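Local coordinates for two-domain protein containing predicted PHP-like metal-dependent phosphoesterase (PDB 3E38) that binds zinc ions in a PHP-like domain and is probably a metal-dependent phosphoesterase, perhaps a 5'-3' nuclease acting on DNA or RNA, at residues B[193-196]-B[201-204]; B[23-28]-B[209-214]; B[37-42]-B[51-56]. One frame throughout, in Å; residues are numbered along the deposited sequence.

Interaction 1. Residues B[193-196]-B[201-204]. With ZN (zinc ion), chain I; ZN (zinc ion), chain J.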
loop_
_atom_site.group_PDB
_atom_site.type_symbol
_atom_site.label_atom_id
_atom_site.label_comp_id
_atom_site.label_asym_id
_atom_site.label_seq_id
_atom_site.Cartn_x
_atom_site.Cartn_y
_atom_site.Cartn_z
ATOM N N SER B 193 -21.469 -1.388 9.011
ATOM C CA SER B 193 -20.724 -2.259 8.130
ATOM C C SER B 193 -21.600 -3.411 7.679
ATOM O O SER B 193 -21.629 -3.750 6.523
ATOM C CB SER B 193 -19.461 -2.820 8.799
ATOM O OG SER B 193 -19.735 -3.763 9.809
ATOM N N ASP B 194 -22.348 -3.988 8.602
ATOM C CA ASP B 194 -23.127 -5.175 8.279
ATOM C C ASP B 194 -22.137 -6.270 7.871
ATOM O O ASP B 194 -22.404 -7.140 7.044
ATOM C CB ASP B 194 -24.167 -4.872 7.175
ATOM C CG ASP B 194 -25.294 -5.891 7.158
ATOM O OD1 ASP B 194 -25.147 -6.907 7.892
ATOM O OD2 ASP B 194 -26.344 -5.680 6.469
ATOM N N ILE B 195 -20.964 -6.206 8.491
ATOM C CA ILE B 195 -19.866 -7.144 8.179
ATOM C C ILE B 195 -20.166 -8.599 8.482
ATOM O O ILE B 195 -20.648 -8.911 9.543
ATOM C CB ILE B 195 -18.519 -6.693 8.857
ATOM C CG1 ILE B 195 -17.355 -7.489 8.275
ATOM C CG2 ILE B 195 -18.613 -6.694 10.395
ATOM C CD1 ILE B 195 -16.989 -7.021 6.829
ATOM N N HIS B 196 -19.907 -9.459 7.482
ATOM C CA HIS B 196 -20.000 -10.947 7.595
ATOM C C HIS B 196 -18.629 -11.569 7.451
ATOM O O HIS B 196 -18.236 -12.458 8.198
ATOM C CB HIS B 196 -20.943 -11.572 6.568
ATOM C CG HIS B 196 -22.388 -11.176 6.728
ATOM N ND1 HIS B 196 -22.820 -9.873 6.583
ATOM C CD2 HIS B 196 -23.499 -11.912 6.984
ATOM C CE1 HIS B 196 -24.134 -9.817 6.758
ATOM N NE2 HIS B 196 -24.576 -11.043 6.983
ATOM N N THR B 201 -11.362 -8.295 4.298
ATOM C CA THR B 201 -11.814 -8.942 3.071
ATOM C C THR B 201 -12.725 -8.014 2.264
ATOM O O THR B 201 -12.764 -8.087 1.017
ATOM C CB THR B 201 -12.552 -10.267 3.355
ATOM O OG1 THR B 201 -11.604 -11.272 3.769
ATOM C CG2 THR B 201 -13.271 -10.748 2.134
ATOM N N ASP B 202 -13.406 -7.115 2.970
ATOM C CA ASP B 202 -14.378 -6.193 2.322
ATOM C C ASP B 202 -13.967 -4.740 2.238
ATOM O O ASP B 202 -14.694 -3.927 1.700
ATOM C CB ASP B 202 -15.739 -6.238 3.037
ATOM C CG ASP B 202 -16.528 -7.504 2.717
ATOM O OD1 ASP B 202 -15.999 -8.397 2.000
ATOM O OD2 ASP B 202 -17.662 -7.614 3.198
ATOM N N TYR B 203 -12.835 -4.398 2.830
ATOM C CA TYR B 203 -12.358 -3.008 2.763
ATOM C C TYR B 203 -10.900 -3.060 2.437
ATOM O O TYR B 203 -10.138 -3.791 3.042
ATOM C CB TYR B 203 -12.659 -2.175 4.051
ATOM C CG TYR B 203 -14.163 -1.986 4.324
ATOM C CD1 TYR B 203 -14.887 -0.962 3.756
ATOM C CD2 TYR B 203 -14.832 -2.853 5.154
ATOM C CE1 TYR B 203 -16.285 -0.823 3.995
ATOM C CE2 TYR B 203 -16.165 -2.726 5.427
ATOM C CZ TYR B 203 -16.905 -1.702 4.850
ATOM O OH TYR B 203 -18.257 -1.651 5.154
ATOM N N ASP B 204 -10.551 -2.318 1.401
ATOM C CA ASP B 204 -9.171 -2.268 0.926
ATOM C C ASP B 204 -8.519 -1.173 1.701
ATOM O O ASP B 204 -8.531 -0.008 1.299
ATOM C CB ASP B 204 -9.107 -1.988 -0.569
ATOM C CG ASP B 204 -7.760 -2.336 -1.172
ATOM O OD1 ASP B 204 -6.750 -2.496 -0.432
ATOM O OD2 ASP B 204 -7.716 -2.447 -2.415
HETATM ZN ZN ZN I . -27.186 -7.847 8.900
HETATM ZN ZN ZN J . -26.529 -11.710 7.389
HETATM O O HOH W 1 -19.025 -4.317 5.366
HETATM O O HOH W 2 -19.121 -9.066 4.756
HETATM O O HOH W 3 -28.610 -6.916 7.643
#

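Interaction 2. Residues B[23-28]-B[209-214]. With ZN (zinc ion), chain I.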
loop_
_atom_site.group_PDB
_atom_site.type_symbol
_atom_site.label_atom_id
_atom_site.label_comp_id
_atom_site.label_asym_id
_atom_site.label_seq_id
_atom_site.Cartn_x
_atom_site.Cartn_y
_atom_site.Cartn_z
ATOM N N PHE B 23 -22.919 -0.433 14.526
ATOM C CA PHE B 23 -24.078 -0.996 15.229
ATOM C C PHE B 23 -24.713 -2.196 14.549
ATOM O O PHE B 23 -25.861 -2.533 14.805
ATOM C CB PHE B 23 -25.136 0.104 15.389
ATOM C CG PHE B 23 -24.689 1.285 16.231
ATOM C CD1 PHE B 23 -24.296 1.100 17.544
ATOM C CD2 PHE B 23 -24.733 2.562 15.729
ATOM C CE1 PHE B 23 -23.939 2.151 18.320
ATOM C CE2 PHE B 23 -24.365 3.635 16.506
ATOM C CZ PHE B 23 -23.962 3.427 17.795
ATOM N N HIS B 24 -23.965 -2.807 13.646
ATOM C CA HIS B 24 -24.509 -3.889 12.819
ATOM C C HIS B 24 -23.419 -4.751 12.222
ATOM O O HIS B 24 -22.652 -4.348 11.364
ATOM C CB HIS B 24 -25.333 -3.260 11.692
ATOM C CG HIS B 24 -26.154 -4.219 10.900
ATOM N ND1 HIS B 24 -27.219 -3.798 10.133
ATOM C CD2 HIS B 24 -26.130 -5.566 10.807
ATOM C CE1 HIS B 24 -27.790 -4.840 9.563
ATOM N NE2 HIS B 24 -27.149 -5.927 9.949
HETATM N N MSE B 25 -23.353 -5.960 12.727
HETATM C CA MSE B 25 -22.371 -6.906 12.262
HETATM C C MSE B 25 -22.744 -8.308 12.689
HETATM O O MSE B 25 -23.614 -8.488 13.548
HETATM C CB MSE B 25 -21.006 -6.525 12.803
HETATM C CG MSE B 25 -20.870 -6.672 14.278
HETATM SE SE MSE B 25 -19.202 -5.890 14.948
HETATM C CE MSE B 25 -19.536 -4.108 14.367
ATOM N N HIS B 26 -21.995 -9.255 12.133
ATOM C CA HIS B 26 -22.242 -10.691 12.289
ATOM C C HIS B 26 -21.063 -11.584 12.520
ATOM O O HIS B 26 -19.960 -11.272 12.141
ATOM C CB HIS B 26 -22.956 -11.189 11.044
ATOM C CG HIS B 26 -24.225 -10.454 10.771
ATOM N ND1 HIS B 26 -25.449 -10.865 11.253
ATOM C CD2 HIS B 26 -24.448 -9.309 10.093
ATOM C CE1 HIS B 26 -26.379 -10.018 10.846
ATOM N NE2 HIS B 26 -25.793 -9.072 10.123
ATOM N N SER B 27 -21.349 -12.686 13.216
ATOM C CA SER B 27 -20.356 -13.725 13.527
ATOM C C SER B 27 -20.917 -15.070 13.072
ATOM O O SER B 27 -21.983 -15.141 12.509
ATOM C CB SER B 27 -19.985 -13.785 15.010
ATOM O OG SER B 27 -20.968 -14.431 15.840
ATOM N N VAL B 28 -20.158 -16.121 13.300
ATOM C CA VAL B 28 -20.565 -17.457 12.908
ATOM C C VAL B 28 -21.822 -17.962 13.673
ATOM O O VAL B 28 -22.318 -19.071 13.424
ATOM C CB VAL B 28 -19.391 -18.499 13.167
ATOM C CG1 VAL B 28 -18.261 -18.314 12.159
ATOM C CG2 VAL B 28 -18.909 -18.424 14.585
ATOM N N GLU B 209 -9.329 2.719 2.449
ATOM C CA GLU B 209 -10.763 2.510 2.690
ATOM C C GLU B 209 -11.021 2.266 4.170
ATOM O O GLU B 209 -10.156 1.888 4.927
ATOM C CB GLU B 209 -11.304 1.340 1.877
ATOM C CG GLU B 209 -11.272 1.561 0.386
ATOM C CD GLU B 209 -11.877 0.428 -0.382
ATOM O OE1 GLU B 209 -12.524 -0.467 0.232
ATOM O OE2 GLU B 209 -11.691 0.430 -1.623
ATOM N N HIS B 210 -12.254 2.508 4.573
ATOM C CA HIS B 210 -12.647 2.321 5.975
ATOM C C HIS B 210 -14.027 1.763 6.064
ATOM O O HIS B 210 -14.906 2.032 5.225
ATOM C CB HIS B 210 -12.615 3.674 6.710
ATOM C CG HIS B 210 -13.622 4.630 6.181
ATOM N ND1 HIS B 210 -14.929 4.622 6.608
ATOM C CD2 HIS B 210 -13.560 5.529 5.173
ATOM C CE1 HIS B 210 -15.622 5.516 5.927
ATOM N NE2 HIS B 210 -14.815 6.083 5.047
ATOM N N ARG B 211 -14.269 1.048 7.147
ATOM C CA ARG B 211 -15.556 0.427 7.321
ATOM C C ARG B 211 -16.590 1.512 7.453
ATOM O O ARG B 211 -16.335 2.518 8.084
ATOM C CB ARG B 211 -15.592 -0.492 8.548
ATOM C CG ARG B 211 -15.860 0.212 9.878
ATOM C CD ARG B 211 -16.362 -0.771 10.920
ATOM N NE ARG B 211 -15.255 -1.534 11.456
ATOM C CZ ARG B 211 -15.363 -2.623 12.190
ATOM N NH1 ARG B 211 -16.547 -3.121 12.483
ATOM N NH2 ARG B 211 -14.256 -3.217 12.622
ATOM N N THR B 212 -17.747 1.312 6.833
ATOM C CA THR B 212 -18.865 2.246 6.984
ATOM C C THR B 212 -19.252 2.266 8.449
ATOM O O THR B 212 -19.329 1.248 9.117
ATOM C CB THR B 212 -20.022 1.829 6.083
ATOM O OG1 THR B 212 -19.546 1.910 4.742
ATOM C CG2 THR B 212 -21.252 2.712 6.253
HETATM N N MSE B 213 -19.431 3.446 8.977
HETATM C CA MSE B 213 -19.694 3.539 10.396
HETATM C C MSE B 213 -20.484 4.755 10.773
HETATM O O MSE B 213 -20.911 5.501 9.934
HETATM C CB MSE B 213 -18.354 3.595 11.140
HETATM C CG MSE B 213 -17.557 4.880 10.870
HETATM SE SE MSE B 213 -15.808 4.879 11.764
HETATM C CE MSE B 213 -14.982 3.484 10.673
ATOM N N THR B 214 -20.677 4.931 12.074
ATOM C CA THR B 214 -21.431 6.103 12.591
ATOM C C THR B 214 -20.643 6.911 13.594
ATOM O O THR B 214 -20.055 6.388 14.544
ATOM C CB THR B 214 -22.781 5.715 13.268
ATOM O OG1 THR B 214 -23.564 4.933 12.382
ATOM C CG2 THR B 214 -23.570 6.926 13.690
HETATM ZN ZN ZN I . -27.186 -7.847 8.900
HETATM O O HOH W 3 -28.610 -6.916 7.643
#

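Interaction 3. Residues B[37-42]-B[51-56]. With ZN (zinc ion), chain J.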
loop_
_atom_site.group_PDB
_atom_site.type_symbol
_atom_site.label_atom_id
_atom_site.label_comp_id
_atom_site.label_asym_id
_atom_site.label_seq_id
_atom_site.Cartn_x
_atom_site.Cartn_y
_atom_site.Cartn_z
ATOM N N THR B 37 -15.022 -12.971 18.855
ATOM C CA THR B 37 -13.985 -12.131 19.458
ATOM C C THR B 37 -13.218 -11.350 18.373
ATOM O O THR B 37 -12.681 -10.265 18.577
ATOM C CB THR B 37 -13.100 -12.925 20.362
ATOM O OG1 THR B 37 -12.572 -14.034 19.647
ATOM C CG2 THR B 37 -13.960 -13.434 21.540
ATOM N N VAL B 38 -13.275 -11.860 17.172
ATOM C CA VAL B 38 -12.616 -11.173 16.079
ATOM C C VAL B 38 -13.259 -9.816 15.870
ATOM O O VAL B 38 -12.579 -8.866 15.496
ATOM C CB VAL B 38 -12.731 -11.977 14.768
ATOM C CG1 VAL B 38 -12.146 -11.223 13.593
ATOM C CG2 VAL B 38 -12.079 -13.294 14.930
ATOM N N ARG B 39 -14.570 -9.717 16.089
ATOM C CA ARG B 39 -15.223 -8.433 15.830
ATOM C C ARG B 39 -14.717 -7.369 16.803
ATOM O O ARG B 39 -14.770 -6.161 16.516
ATOM C CB ARG B 39 -16.755 -8.492 15.905
ATOM C CG ARG B 39 -17.448 -9.320 14.830
ATOM C CD ARG B 39 -17.029 -8.882 13.449
ATOM N NE ARG B 39 -17.714 -9.648 12.414
ATOM C CZ ARG B 39 -17.236 -9.856 11.186
ATOM N NH1 ARG B 39 -16.052 -9.361 10.826
ATOM N NH2 ARG B 39 -17.945 -10.560 10.315
ATOM N N VAL B 40 -14.210 -7.852 17.931
ATOM C CA VAL B 40 -13.755 -6.991 19.005
ATOM C C VAL B 40 -12.348 -6.564 18.646
ATOM O O VAL B 40 -11.989 -5.419 18.835
ATOM C CB VAL B 40 -13.809 -7.652 20.451
ATOM C CG1 VAL B 40 -13.173 -6.700 21.492
ATOM C CG2 VAL B 40 -15.265 -8.044 20.858
ATOM N N ASP B 41 -11.557 -7.515 18.160
ATOM C CA ASP B 41 -10.203 -7.216 17.691
ATOM C C ASP B 41 -10.198 -6.188 16.572
ATOM O O ASP B 41 -9.349 -5.307 16.524
ATOM C CB ASP B 41 -9.530 -8.444 17.125
ATOM C CG ASP B 41 -9.275 -9.491 18.174
ATOM O OD1 ASP B 41 -9.057 -9.071 19.322
ATOM O OD2 ASP B 41 -9.325 -10.699 17.833
ATOM N N GLU B 42 -11.135 -6.355 15.654
ATOM C CA GLU B 42 -11.228 -5.477 14.485
ATOM C C GLU B 42 -11.591 -4.064 14.874
ATOM O O GLU B 42 -11.004 -3.119 14.369
ATOM C CB GLU B 42 -12.263 -5.987 13.513
ATOM C CG GLU B 42 -11.870 -7.339 12.854
ATOM C CD GLU B 42 -13.012 -7.913 11.999
ATOM O OE1 GLU B 42 -14.206 -7.567 12.244
ATOM O OE2 GLU B 42 -12.712 -8.741 11.120
ATOM N N ILE B 51 -19.402 -1.151 19.472
ATOM C CA ILE B 51 -19.976 -2.057 18.504
ATOM C C ILE B 51 -21.153 -2.784 19.057
ATOM O O ILE B 51 -21.342 -2.866 20.232
ATOM C CB ILE B 51 -18.950 -3.176 18.076
ATOM C CG1 ILE B 51 -18.633 -4.087 19.246
ATOM C CG2 ILE B 51 -17.662 -2.580 17.492
ATOM C CD1 ILE B 51 -17.668 -5.254 18.905
ATOM N N SER B 52 -21.945 -3.311 18.156
ATOM C CA SER B 52 -23.024 -4.192 18.509
ATOM C C SER B 52 -22.998 -5.382 17.550
ATOM O O SER B 52 -23.184 -5.203 16.341
ATOM C CB SER B 52 -24.368 -3.454 18.409
ATOM O OG SER B 52 -25.456 -4.259 18.853
ATOM N N LEU B 53 -22.731 -6.564 18.095
ATOM C CA LEU B 53 -22.776 -7.817 17.329
ATOM C C LEU B 53 -24.263 -8.182 17.281
ATOM O O LEU B 53 -24.870 -8.622 18.277
ATOM C CB LEU B 53 -21.911 -8.882 17.981
ATOM C CG LEU B 53 -21.582 -10.193 17.271
ATOM C CD1 LEU B 53 -21.137 -9.988 15.845
ATOM C CD2 LEU B 53 -20.492 -10.941 18.077
ATOM N N THR B 54 -24.854 -7.909 16.119
ATOM C CA THR B 54 -26.276 -8.035 15.906
ATOM C C THR B 54 -26.613 -9.211 15.026
ATOM O O THR B 54 -26.933 -9.053 13.865
ATOM C CB THR B 54 -26.839 -6.758 15.270
ATOM O OG1 THR B 54 -26.339 -6.632 13.933
ATOM C CG2 THR B 54 -26.475 -5.543 16.101
ATOM N N GLU B 55 -26.605 -10.389 15.634
ATOM C CA GLU B 55 -26.908 -11.640 14.932
ATOM C C GLU B 55 -28.370 -11.663 14.470
ATOM O O GLU B 55 -29.275 -11.053 15.059
ATOM C CB GLU B 55 -26.642 -12.891 15.783
ATOM C CG GLU B 55 -25.301 -13.017 16.567
ATOM C CD GLU B 55 -24.022 -13.075 15.759
ATOM O OE1 GLU B 55 -24.040 -13.014 14.510
ATOM O OE2 GLU B 55 -22.954 -13.196 16.417
ATOM N N HIS B 56 -28.577 -12.361 13.365
ATOM C CA HIS B 56 -29.921 -12.594 12.872
ATOM C C HIS B 56 -30.586 -13.465 13.915
ATOM O O HIS B 56 -29.991 -14.422 14.431
ATOM C CB HIS B 56 -29.950 -13.373 11.544
ATOM C CG HIS B 56 -29.387 -12.634 10.380
ATOM N ND1 HIS B 56 -30.082 -11.635 9.730
ATOM C CD2 HIS B 56 -28.215 -12.768 9.723
ATOM C CE1 HIS B 56 -29.349 -11.169 8.739
ATOM N NE2 HIS B 56 -28.205 -11.834 8.717
HETATM ZN ZN ZN J . -26.529 -11.710 7.389
#

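Interaction 1. Residues B[193-196]-B[201-204]
A mostly buried, water-bridged contact joins Ser193 and Ile195, in the metal-binding loop that follows strand 188-192, to Asp202 and Tyr203, in and just after the short helix 199-202. Tyr203 reaches in with its phenol oxygen: OH stops 3.9 Å from Ser193 CA, and water 1 links the two segments by donating to Ser193 O (2.9 Å) while lying 2.8 Å from Tyr203 OH. The hydroxyl of Ser193 looks elsewhere. With OG between its own N and carbonyl carbon (chi1 70°), it accepts from Ile195 N at 3.0 Å, an ST turn, and is also bonded to Asp22. Ile195 sends its CD1 methyl obliquely across Asp202, 3.7 Å from OD2. That same carboxylate oxygen accepts from water 2 at 2.6 Å, and water 2 in turn accepts from His196 N at 2.9 Å. The loop so tethered carries two metal ligands: Asp194 OD1 binds one zinc ion, shared with His24, His26 and Glu93, and His196 NE2 a second at 2.1 Å. One water takes the carbonyl of Ser193, just before Asp194, and the other the N-H of His196, so solvent-mediated bonds brace the loop, consistent with a second shell that positions both ligands.

Interaction 2. Residues B[23-28]-B[209-214]
Met25, a selenomethionine here, and Arg211 cross obliquely, and the terminal methyl of one meets the guanidinium of the other at its edge: CE lies 3.7 Å from Arg211 NH1, near the plane of the group. A turn about the CG-SE bond (chi3 60°) brings CE round to this position. The guanidinium itself is held by two carboxylates outside the contact, NH1 in a salt bridge to Asp22 and NH2 in another to Asp46, so its charge is probably largely balanced where the methyl packs. Two residues before Met25 and three after Arg211, Phe23 and Thr214 cross at about a right angle; ring atom CE2 comes within 4.2 Å of Thr214 CB, while the threonine hydroxyl is bonded to Gly191 O. Both meetings, buried, join the loop after strand 17-22 to the chain leading into and beginning strand 213-218; the two strands pair antiparallel in the mixed sheet of the PHP-like domain. The loop carries the His-x-His motif of this family: His24 and His26 flank Met25 and bind one zinc ion, each through NE2 at 2.2 Å, with His26 NE2 at the edge of the His24 ring and in its plane. Water 3 is a further ligand of that metal at 2.1 Å. On the other segment, His210 ND1 donates to Arg211 O at 2.9 Å, approaching from above the carbonyl plane.

Interaction 3. Residues B[37-42]-B[51-56]
Arg39 NH1, on a side chain whose aliphatic stem packs on Leu53, is gripped by both Glu42 OE1 and the carbonyl of Gln197. It donates to Glu42 OE1 at 2.9 Å in a nearly straight salt bridge (N-H...O angle 162°), the oxygen using its syn lone pair and lying only 5° out of the guanidinium plane. NE bonds to His26 O, so the group ties helix 36-45 to two metal-binding loops. On the stem, Arg39 CG lies 3.9 Å from Leu53 CD1, and the two side chains cross at about a right angle; beyond CG a bend at chi2 (-54°) swings the chain on to the guanidinium's partners. Two residues earlier on the strand, Ile51 points CD1 at the helix backbone and touches Arg39 O at 3.9 Å. The same methyl meets Val40 CG2 at 4.2 Å, again with side chains crossing at about a right angle. Helix 36-45 here packs on strand 50-56, into which it leads, within the beta-alpha-beta unit begun by strand 17-22. Helix 72-83 adds to the apolar layer, Cys77 touching both Val40 and Leu53. At the far end of the strand segment His56 binds a zinc ion through NE2 at 2.1 Å, together with Asp31 and His196. The contact therefore has two chemistries: methyl and methylene groups seat the helix on the strand, while a buried arginine, bonded edge-on by Glu42, which probably offsets its charge, links that helix to the backbone of the metal-binding loops.

How the interactions relate
All three contacts lie in the PHP-like domain around its zinc ions. Interactions 1 and 2 have centres about 7 Å apart, interactions 2 and 3 about 8 Å, and interactions 1 and 3 about 12 Å. Along the chain, 37-42/51-56 closes before 193-196/201-204 opens, and both are nested inside the long loop closed by 23-28/209-214. Interactions 1 and 2 share one zinc ion and water 3, with probable backbone bonds between them; interactions 1 and 3 share another zinc ion. Interactions 2 and 3 both reach the mixed sheet, where strand 17-22 pairs with 50-56 and 213-218. Distant parts of the sequence thereby assemble one multinuclear metal centre.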